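Local structure of MupZ (6FXD) at residues K41-V46 with S93-L98; N83-I88 with L120-P125. The protein probably acts as an epoxide hydrolase in the reaction cascade that builds oxygen heterocycles during mupirocin biosynthesis in Pseudomonas fluorescens. All coordinates share one frame; numbering follows the deposited sequence.

Overall arrangement
Both contacts involve helix 78-94 or the chain leaving it. Interaction 2 uses the middle of this helix, which meets the loop ahead of strand 126-135, whereas interaction 1 uses the turn just after its C-terminal end, where Ala95 and Leu98 meet Tyr43 of helix 37-51. Their centres lie about 16 Å apart and their nearest atoms about 5 Å, without touching. Along the chain the segments alternate: 41-46, 83-88, 93-98, 120-125. The sheet has the order of a ferredoxin-like fold, with strand 126-135 added beside strand 100-108. Interaction 1 thus ties helix 37-51 at the surface to the chain leaving helix 78-94, and interaction 2 packs that second helix against the chain leading into the added strand.

Interaction 1. Residues K41-V46 with S93-L98; sequences KAYCAV and SEAFHL
Tyr43 and Ala95 mark the closest approach of the two backbones, their CA atoms 7.5 Å apart. Tyr43 lies within helix 37-51, while 93-98 runs from the last, weakly bonded turn of helix 78-94 into irregular chain. A backbone bond from Leu98 N to Ala95 O (3.2 Å) closes a turn, and both residues at its ends direct their CB atoms toward the tyrosine. The contact is a small, purely apolar one at the surface, with no hydrogen bond across it. Ala95 CB lies over one face of the Tyr43 ring, 4.2 Å from its centroid and 14° off the normal, a CH-pi contact. A single methyl suits this place, since it meets the flat ring without holding the two backbones far apart. Leu98 approaches the ring obliquely, its side chain crossing that of Tyr43 at about a right angle. With chi2 at 180°, the chain to CD1 is fully extended, and this methyl reaches Tyr43 CD2 at 3.6 Å and CE2 at 4.0 Å. Tyrosine offers both a broad apolar surface and a polar end, appropriate to a partly exposed position. Elsewhere on helix 37-51, Cys44 packs on Phe62 and Phe64 of strand 57-65. Lys41 makes a cation-pi contact with Phe64 and a salt bridge to Glu131 of the second subunit, placing this helix between its own sheet and a neighbouring chain.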
ATOM      1  N   LYS A  41       9.983 -33.263  18.946  1.00 20.77           N
ATOM      2  CA  LYS A  41      10.341 -32.101  19.756  1.00 20.08           C
ATOM      3  C   LYS A  41      11.853 -31.992  19.971  1.00 21.41           C
ATOM      4  O   LYS A  41      12.409 -30.888  19.983  1.00 22.78           O
ATOM      5  CB  LYS A  41       9.574 -32.138  21.075  1.00 20.92           C
ATOM      6  CG  LYS A  41       8.071 -31.936  20.857  1.00 21.42           C
ATOM      7  CD  LYS A  41       7.308 -31.815  22.178  1.00 22.53           C
ATOM      8  CE  LYS A  41       5.801 -31.547  21.927  1.00 24.14           C
ATOM      9  NZ  LYS A  41       5.116 -31.121  23.164  1.00 26.36           N
ATOM     10  N   ALA A  42      12.541 -33.124  20.141  1.00 21.28           N
ATOM     11  CA  ALA A  42      13.997 -33.085  20.269  1.00 22.05           C
ATOM     12  C   ALA A  42      14.643 -32.543  18.996  1.00 22.38           C
ATOM     13  O   ALA A  42      15.583 -31.731  19.058  1.00 23.48           O
ATOM     14  CB  ALA A  42      14.504 -34.486  20.585  1.00 23.27           C
ATOM     15  N   TYR A  43      14.189 -33.017  17.832  1.00 22.80           N
ATOM     16  CA  TYR A  43      14.758 -32.539  16.577  1.00 22.67           C
ATOM     17  C   TYR A  43      14.489 -31.061  16.348  1.00 21.90           C
ATOM     18  O   TYR A  43      15.181 -30.427  15.560  1.00 22.48           O
ATOM     19  CB  TYR A  43      14.237 -33.347  15.400  1.00 24.21           C
ATOM     20  CG  TYR A  43      15.122 -34.480  15.048  1.00 26.14           C
ATOM     21  CD1 TYR A  43      16.293 -34.257  14.351  1.00 28.58           C
ATOM     22  CD2 TYR A  43      14.806 -35.768  15.432  1.00 27.52           C
ATOM     23  CE1 TYR A  43      17.131 -35.306  14.028  1.00 28.73           C
ATOM     24  CE2 TYR A  43      15.639 -36.828  15.113  1.00 29.37           C
ATOM     25  CZ  TYR A  43      16.796 -36.586  14.412  1.00 29.65           C
ATOM     26  OH  TYR A  43      17.622 -37.642  14.085  1.00 33.44           O
ATOM     27  N   CYS A  44      13.429 -30.518  16.948  1.00 22.10           N
ATOM     28  CA  CYS A  44      13.167 -29.094  16.776  1.00 21.34           C
ATOM     29  C   CYS A  44      14.364 -28.251  17.196  1.00 21.19           C
ATOM     30  O   CYS A  44      14.637 -27.218  16.579  1.00 22.41           O
ATOM     31  CB  CYS A  44      11.943 -28.682  17.574  1.00 21.50           C
ATOM     32  SG  CYS A  44      10.352 -29.181  16.801  1.00 25.98           S
ATOM     33  N   ALA A  45      15.117 -28.696  18.225  1.00 21.27           N
ATOM     34  CA  ALA A  45      16.310 -27.965  18.644  1.00 21.08           C
ATOM     35  C   ALA A  45      17.365 -27.980  17.551  1.00 21.81           C
ATOM     36  O   ALA A  45      18.065 -26.986  17.337  1.00 21.15           O
ATOM     37  CB  ALA A  45      16.881 -28.582  19.922  1.00 22.78           C
ATOM     38  N   VAL A  46      17.466 -29.101  16.831  1.00 20.02           N
ATOM     39  CA  VAL A  46      18.410 -29.207  15.728  1.00 20.13           C
ATOM     40  C   VAL A  46      18.013 -28.266  14.590  1.00 19.74           C
ATOM     41  O   VAL A  46      18.865 -27.572  14.014  1.00 21.28           O
ATOM     42  CB  VAL A  46      18.509 -30.676  15.274  1.00 20.64           C
ATOM     43  CG1 VAL A  46      19.436 -30.831  14.064  1.00 23.89           C
ATOM     44  CG2 VAL A  46      18.953 -31.574  16.432  1.00 20.66           C
ATOM     45  N   SER A  93      15.479 -34.179   5.064  1.00 51.09           N
ATOM     46  CA  SER A  93      15.517 -35.549   4.573  1.00 54.91           C
ATOM     47  C   SER A  93      15.865 -36.574   5.648  1.00 54.37           C
ATOM     48  O   SER A  93      15.512 -37.745   5.494  1.00 54.84           O
ATOM     49  CB  SER A  93      16.460 -35.663   3.378  1.00 59.12           C
ATOM     50  OG  SER A  93      16.357 -36.942   2.778  1.00 62.16           O
ATOM     51  N   GLU A  94      16.540 -36.190   6.731  1.00 54.37           N
ATOM     52  CA  GLU A  94      16.827 -37.249   7.692  1.00 52.58           C
ATOM     53  C   GLU A  94      15.797 -37.357   8.814  1.00 49.25           C
ATOM     54  O   GLU A  94      15.582 -38.452   9.340  1.00 48.70           O
ATOM     55  CB  GLU A  94      18.263 -37.170   8.222  1.00 54.16           C
ATOM     56  CG  GLU A  94      19.253 -36.739   7.227  1.00 61.24           C
ATOM     57  CD  GLU A  94      19.461 -37.670   6.035  1.00 67.27           C
ATOM     58  OE1 GLU A  94      18.558 -38.433   5.639  1.00 68.84           O
ATOM     59  OE2 GLU A  94      20.547 -37.603   5.431  1.00 75.57           O
ATOM     60  N   ALA A  95      15.181 -36.249   9.221  1.00 46.13           N
ATOM     61  CA  ALA A  95      14.059 -36.317  10.151  1.00 45.58           C
ATOM     62  C   ALA A  95      12.728 -36.536   9.444  1.00 41.78           C
ATOM     63  O   ALA A  95      11.673 -36.489  10.094  1.00 43.23           O
ATOM     64  CB  ALA A  95      14.002 -35.068  11.040  1.00 44.84           C
ATOM     65  N   PHE A  96      12.768 -36.764   8.131  1.00 44.36           N
ATOM     66  CA  PHE A  96      11.621 -36.962   7.252  1.00 45.02           C
ATOM     67  C   PHE A  96      10.571 -37.890   7.848  1.00 39.84           C
ATOM     68  O   PHE A  96       9.375 -37.691   7.627  1.00 38.35           O
ATOM     69  CB  PHE A  96      12.129 -37.530   5.919  1.00 48.24           C
ATOM     70  CG  PHE A  96      11.110 -37.538   4.802  1.00 51.91           C
ATOM     71  CD1 PHE A  96      10.771 -36.369   4.138  1.00 54.38           C
ATOM     72  CD2 PHE A  96      10.537 -38.724   4.386  1.00 51.42           C
ATOM     73  CE1 PHE A  96       9.851 -36.382   3.096  1.00 56.12           C
ATOM     74  CE2 PHE A  96       9.618 -38.745   3.347  1.00 53.42           C
ATOM     75  CZ  PHE A  96       9.275 -37.570   2.702  1.00 54.42           C
ATOM     76  N   HIS A  97      10.994 -38.886   8.620  1.00 38.27           N
ATOM     77  CA  HIS A  97      10.117 -39.995   8.972  1.00 38.37           C
ATOM     78  C   HIS A  97       9.278 -39.758  10.225  1.00 32.63           C
ATOM     79  O   HIS A  97       8.427 -40.594  10.545  1.00 32.37           O
ATOM     80  CB  HIS A  97      10.929 -41.290   9.089  1.00 46.59           C
ATOM     81  CG  HIS A  97      11.559 -41.714   7.799  1.00 55.17           C
ATOM     82  ND1 HIS A  97      10.819 -42.078   6.696  1.00 58.56           N
ATOM     83  CD2 HIS A  97      12.858 -41.808   7.429  1.00 59.20           C
ATOM     84  CE1 HIS A  97      11.636 -42.390   5.703  1.00 61.26           C
ATOM     85  NE2 HIS A  97      12.878 -42.234   6.122  1.00 61.23           N
ATOM     86  N   LEU A  98       9.463 -38.637  10.919  1.00 26.99           N
ATOM     87  CA  LEU A  98       8.793 -38.433  12.200  1.00 25.82           C
ATOM     88  C   LEU A  98       7.380 -37.875  12.074  1.00 26.42           C
ATOM     89  O   LEU A  98       6.610 -37.968  13.036  1.00 27.87           O
ATOM     90  CB  LEU A  98       9.636 -37.510  13.089  1.00 28.29           C
ATOM     91  CG  LEU A  98      10.965 -38.134  13.498  1.00 30.10           C
ATOM     92  CD1 LEU A  98      11.695 -37.139  14.365  1.00 31.50           C
ATOM     93  CD2 LEU A  98      10.733 -39.462  14.219  1.00 30.76           C
TER

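Interaction 2. Residues N83-I88 with L120-P125; sequences NHLVNI and LAFMKP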
ATOM      1  N   ASN A  83      16.555 -19.396   0.739  1.00 24.40           N
ATOM      2  CA  ASN A  83      17.821 -19.774   1.364  1.00 24.22           C
ATOM      3  C   ASN A  83      17.598 -20.817   2.441  1.00 22.56           C
ATOM      4  O   ASN A  83      18.438 -21.707   2.632  1.00 23.29           O
ATOM      5  CB  ASN A  83      18.543 -18.567   1.966  1.00 26.56           C
ATOM      6  CG  ASN A  83      19.053 -17.607   0.929  1.00 30.63           C
ATOM      7  OD1 ASN A  83      19.174 -17.949  -0.244  1.00 33.31           O
ATOM      8  ND2 ASN A  83      19.392 -16.399   1.365  1.00 32.21           N
ATOM      9  N   HIS A  84      16.477 -20.720   3.165  1.00 22.12           N
ATOM     10  CA  HIS A  84      16.173 -21.700   4.208  1.00 21.36           C
ATOM     11  C   HIS A  84      15.947 -23.083   3.615  1.00 24.02           C
ATOM     12  O   HIS A  84      16.425 -24.093   4.158  1.00 23.73           O
ATOM     13  CB  HIS A  84      14.925 -21.264   4.978  1.00 22.57           C
ATOM     14  CG  HIS A  84      14.437 -22.279   5.968  1.00 22.83           C
ATOM     15  ND1 HIS A  84      15.119 -22.563   7.136  1.00 23.25           N
ATOM     16  CD2 HIS A  84      13.326 -23.055   5.981  1.00 23.41           C
ATOM     17  CE1 HIS A  84      14.453 -23.479   7.817  1.00 23.09           C
ATOM     18  NE2 HIS A  84      13.360 -23.790   7.142  1.00 24.09           N
ATOM     19  N   LEU A  85      15.209 -23.144   2.507  1.00 24.50           N
ATOM     20  CA  LEU A  85      14.963 -24.399   1.810  1.00 26.84           C
ATOM     21  C   LEU A  85      16.270 -25.108   1.487  1.00 25.28           C
ATOM     22  O   LEU A  85      16.389 -26.321   1.690  1.00 26.83           O
ATOM     23  CB  LEU A  85      14.199 -24.099   0.521  1.00 31.29           C
ATOM     24  CG  LEU A  85      13.146 -25.098   0.063  1.00 39.03           C
ATOM     25  CD1 LEU A  85      11.986 -25.040   1.030  1.00 41.18           C
ATOM     26  CD2 LEU A  85      12.689 -24.761  -1.346  1.00 40.52           C
ATOM     27  N   VAL A  86      17.261 -24.365   0.988  1.00 24.41           N
ATOM     28  CA  VAL A  86      18.560 -24.956   0.675  1.00 25.29           C
ATOM     29  C   VAL A  86      19.288 -25.365   1.949  1.00 26.67           C
ATOM     30  O   VAL A  86      19.924 -26.431   2.008  1.00 28.33           O
ATOM     31  CB  VAL A  86      19.407 -23.981  -0.165  1.00 27.16           C
ATOM     32  CG1 VAL A  86      20.820 -24.533  -0.360  1.00 28.19           C
ATOM     33  CG2 VAL A  86      18.735 -23.709  -1.507  1.00 29.70           C
ATOM     34  N   ASN A  87      19.237 -24.513   2.978  1.00 26.67           N
ATOM     35  CA  ASN A  87      19.992 -24.761   4.206  1.00 26.76           C
ATOM     36  C   ASN A  87      19.496 -26.014   4.916  1.00 27.67           C
ATOM     37  O   ASN A  87      20.292 -26.796   5.461  1.00 30.91           O
ATOM     38  CB  ASN A  87      19.855 -23.544   5.127  1.00 25.90           C
ATOM     39  CG  ASN A  87      20.652 -23.670   6.423  1.00 29.79           C
ATOM     40  OD1 ASN A  87      21.801 -24.106   6.419  1.00 30.85           O
ATOM     41  ND2 ASN A  87      20.054 -23.241   7.528  1.00 29.75           N
ATOM     42  N   ILE A  88      18.180 -26.223   4.913  1.00 27.71           N
ATOM     43  CA  ILE A  88      17.543 -27.253   5.714  1.00 31.51           C
ATOM     44  C   ILE A  88      17.318 -28.540   4.945  1.00 31.73           C
ATOM     45  O   ILE A  88      16.830 -29.516   5.526  1.00 35.04           O
ATOM     46  CB  ILE A  88      16.220 -26.712   6.303  1.00 34.93           C
ATOM     47  CG1 ILE A  88      16.011 -27.244   7.720  1.00 39.15           C
ATOM     48  CG2 ILE A  88      15.032 -26.984   5.356  1.00 37.15           C
ATOM     49  CD1 ILE A  88      16.828 -26.494   8.754  1.00 39.31           C
ATOM     50  N   LEU A 120       8.456 -23.424  -4.779  1.00 26.89           N
ATOM     51  CA  LEU A 120       7.722 -24.134  -3.740  1.00 27.40           C
ATOM     52  C   LEU A 120       6.577 -24.981  -4.282  1.00 27.68           C
ATOM     53  O   LEU A 120       5.814 -25.542  -3.489  1.00 28.56           O
ATOM     54  CB  LEU A 120       7.190 -23.148  -2.693  1.00 27.07           C
ATOM     55  CG  LEU A 120       8.241 -22.245  -2.049  1.00 30.20           C
ATOM     56  CD1 LEU A 120       7.603 -21.389  -0.948  1.00 29.54           C
ATOM     57  CD2 LEU A 120       9.374 -23.078  -1.500  1.00 32.19           C
ATOM     58  N   ALA A 121       6.435 -25.085  -5.604  1.00 28.49           N
ATOM     59  CA  ALA A 121       5.288 -25.798  -6.163  1.00 29.67           C
ATOM     60  C   ALA A 121       5.196 -27.219  -5.617  1.00 30.98           C
ATOM     61  O   ALA A 121       4.095 -27.742  -5.401  1.00 32.23           O
ATOM     62  CB  ALA A 121       5.376 -25.812  -7.689  1.00 32.45           C
ATOM     63  N   PHE A 122       6.347 -27.849  -5.360  1.00 31.83           N
ATOM     64  CA  PHE A 122       6.354 -29.227  -4.874  1.00 34.98           C
ATOM     65  C   PHE A 122       5.697 -29.370  -3.506  1.00 34.47           C
ATOM     66  O   PHE A 122       5.299 -30.481  -3.136  1.00 35.56           O
ATOM     67  CB  PHE A 122       7.781 -29.780  -4.855  1.00 34.71           C
ATOM     68  CG  PHE A 122       8.611 -29.305  -3.687  1.00 35.08           C
ATOM     69  CD1 PHE A 122       9.261 -28.081  -3.732  1.00 34.89           C
ATOM     70  CD2 PHE A 122       8.754 -30.096  -2.554  1.00 35.08           C
ATOM     71  CE1 PHE A 122      10.031 -27.651  -2.665  1.00 36.50           C
ATOM     72  CE2 PHE A 122       9.525 -29.670  -1.479  1.00 35.66           C
ATOM     73  CZ  PHE A 122      10.167 -28.452  -1.537  1.00 35.57           C
ATOM     74  N   MET A 123       5.583 -28.278  -2.749  1.00 32.95           N
ATOM     75  CA  MET A 123       4.926 -28.286  -1.450  1.00 35.29           C
ATOM     76  C   MET A 123       3.426 -28.058  -1.543  1.00 33.78           C
ATOM     77  O   MET A 123       2.749 -28.099  -0.510  1.00 33.00           O
ATOM     78  CB  MET A 123       5.522 -27.204  -0.545  1.00 39.47           C
ATOM     79  CG  MET A 123       6.935 -27.475  -0.094  1.00 43.86           C
ATOM     80  SD  MET A 123       7.064 -28.955   0.937  1.00 50.59           S
ATOM     81  CE  MET A 123       5.898 -28.600   2.250  1.00 52.78           C
ATOM     82  N   LYS A 124       2.898 -27.818  -2.744  1.00 31.95           N
ATOM     83  CA  LYS A 124       1.498 -27.471  -2.982  1.00 34.04           C
ATOM     84  C   LYS A 124       1.002 -26.426  -1.973  1.00 32.06           C
ATOM     85  O   LYS A 124       0.031 -26.673  -1.252  1.00 31.83           O
ATOM     86  CB  LYS A 124       0.610 -28.710  -2.970  1.00 40.27           C
ATOM     87  CG  LYS A 124       1.036 -29.779  -3.974  1.00 45.35           C
ATOM     88  CD  LYS A 124       0.388 -31.125  -3.659  1.00 49.84           C
ATOM     89  CE  LYS A 124       0.739 -32.183  -4.701  1.00 53.37           C
ATOM     90  NZ  LYS A 124       2.135 -32.680  -4.570  1.00 56.74           N
ATOM     91  N   PRO A 125       1.641 -25.263  -1.904  1.00 28.54           N
ATOM     92  CA  PRO A 125       1.340 -24.331  -0.812  1.00 27.29           C
ATOM     93  C   PRO A 125       0.016 -23.603  -0.993  1.00 28.13           C
ATOM     94  O   PRO A 125      -0.519 -23.461  -2.097  1.00 28.49           O
ATOM     95  CB  PRO A 125       2.511 -23.336  -0.859  1.00 28.66           C
ATOM     96  CG  PRO A 125       3.520 -23.941  -1.779  1.00 29.98           C
ATOM     97  CD  PRO A 125       2.717 -24.741  -2.758  1.00 28.55           C
TER
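Two side chains of helix 78-94, which presents Leu85 to Leu120, grip one carboxylate oxygen: Glu54 OE2 is hydrogen-bonded to both His84 ND1 and Asn87 ND2, and Asn87 ND2 also bonds to Lys50 O. Leu85 points its CB a different way, toward segment 120-125, where the contact is entirely apolar. Its CD2 methyl touches two partners, Leu120 CD2 at 3.7 Å and Phe122 CE1 at 4.1 Å. The second methyl, CD1, adds a looser approach to Leu120 CD2 at 4.1 Å. Leucine suits the place because CD2 fits between Leu120 and the edge of the Phe122 ring while CD1 gives a second touch on Leu120. The side chains of Leu85 and Leu120 meet at a slant, whereas Leu85 and Phe122 reach for each other from opposite directions. At the phenylalanine the methyl arrives near the ring plane, against the edge and not over a face. The Phe122 torsion (chi1 78°) swings the ring out toward the helix, leaving the edge at CE1 to face Leu85 CD2. Met123 CG lies against one face of this ring, 3.6 Å from its plane. Leu120 and Phe122 come from one tight turn of chain, in which Met123 N bonds to Leu120 O (2.8 Å). Leu85 of helix 78-94 thus meets the loop before strand 126-135. On the loop side Leu120 rests on Val106, and Met123 and Pro125 on Tyr104, all of strand 100-108, while Ile88, on the same helix as Leu85, packs on Phe47 of helix 37-51.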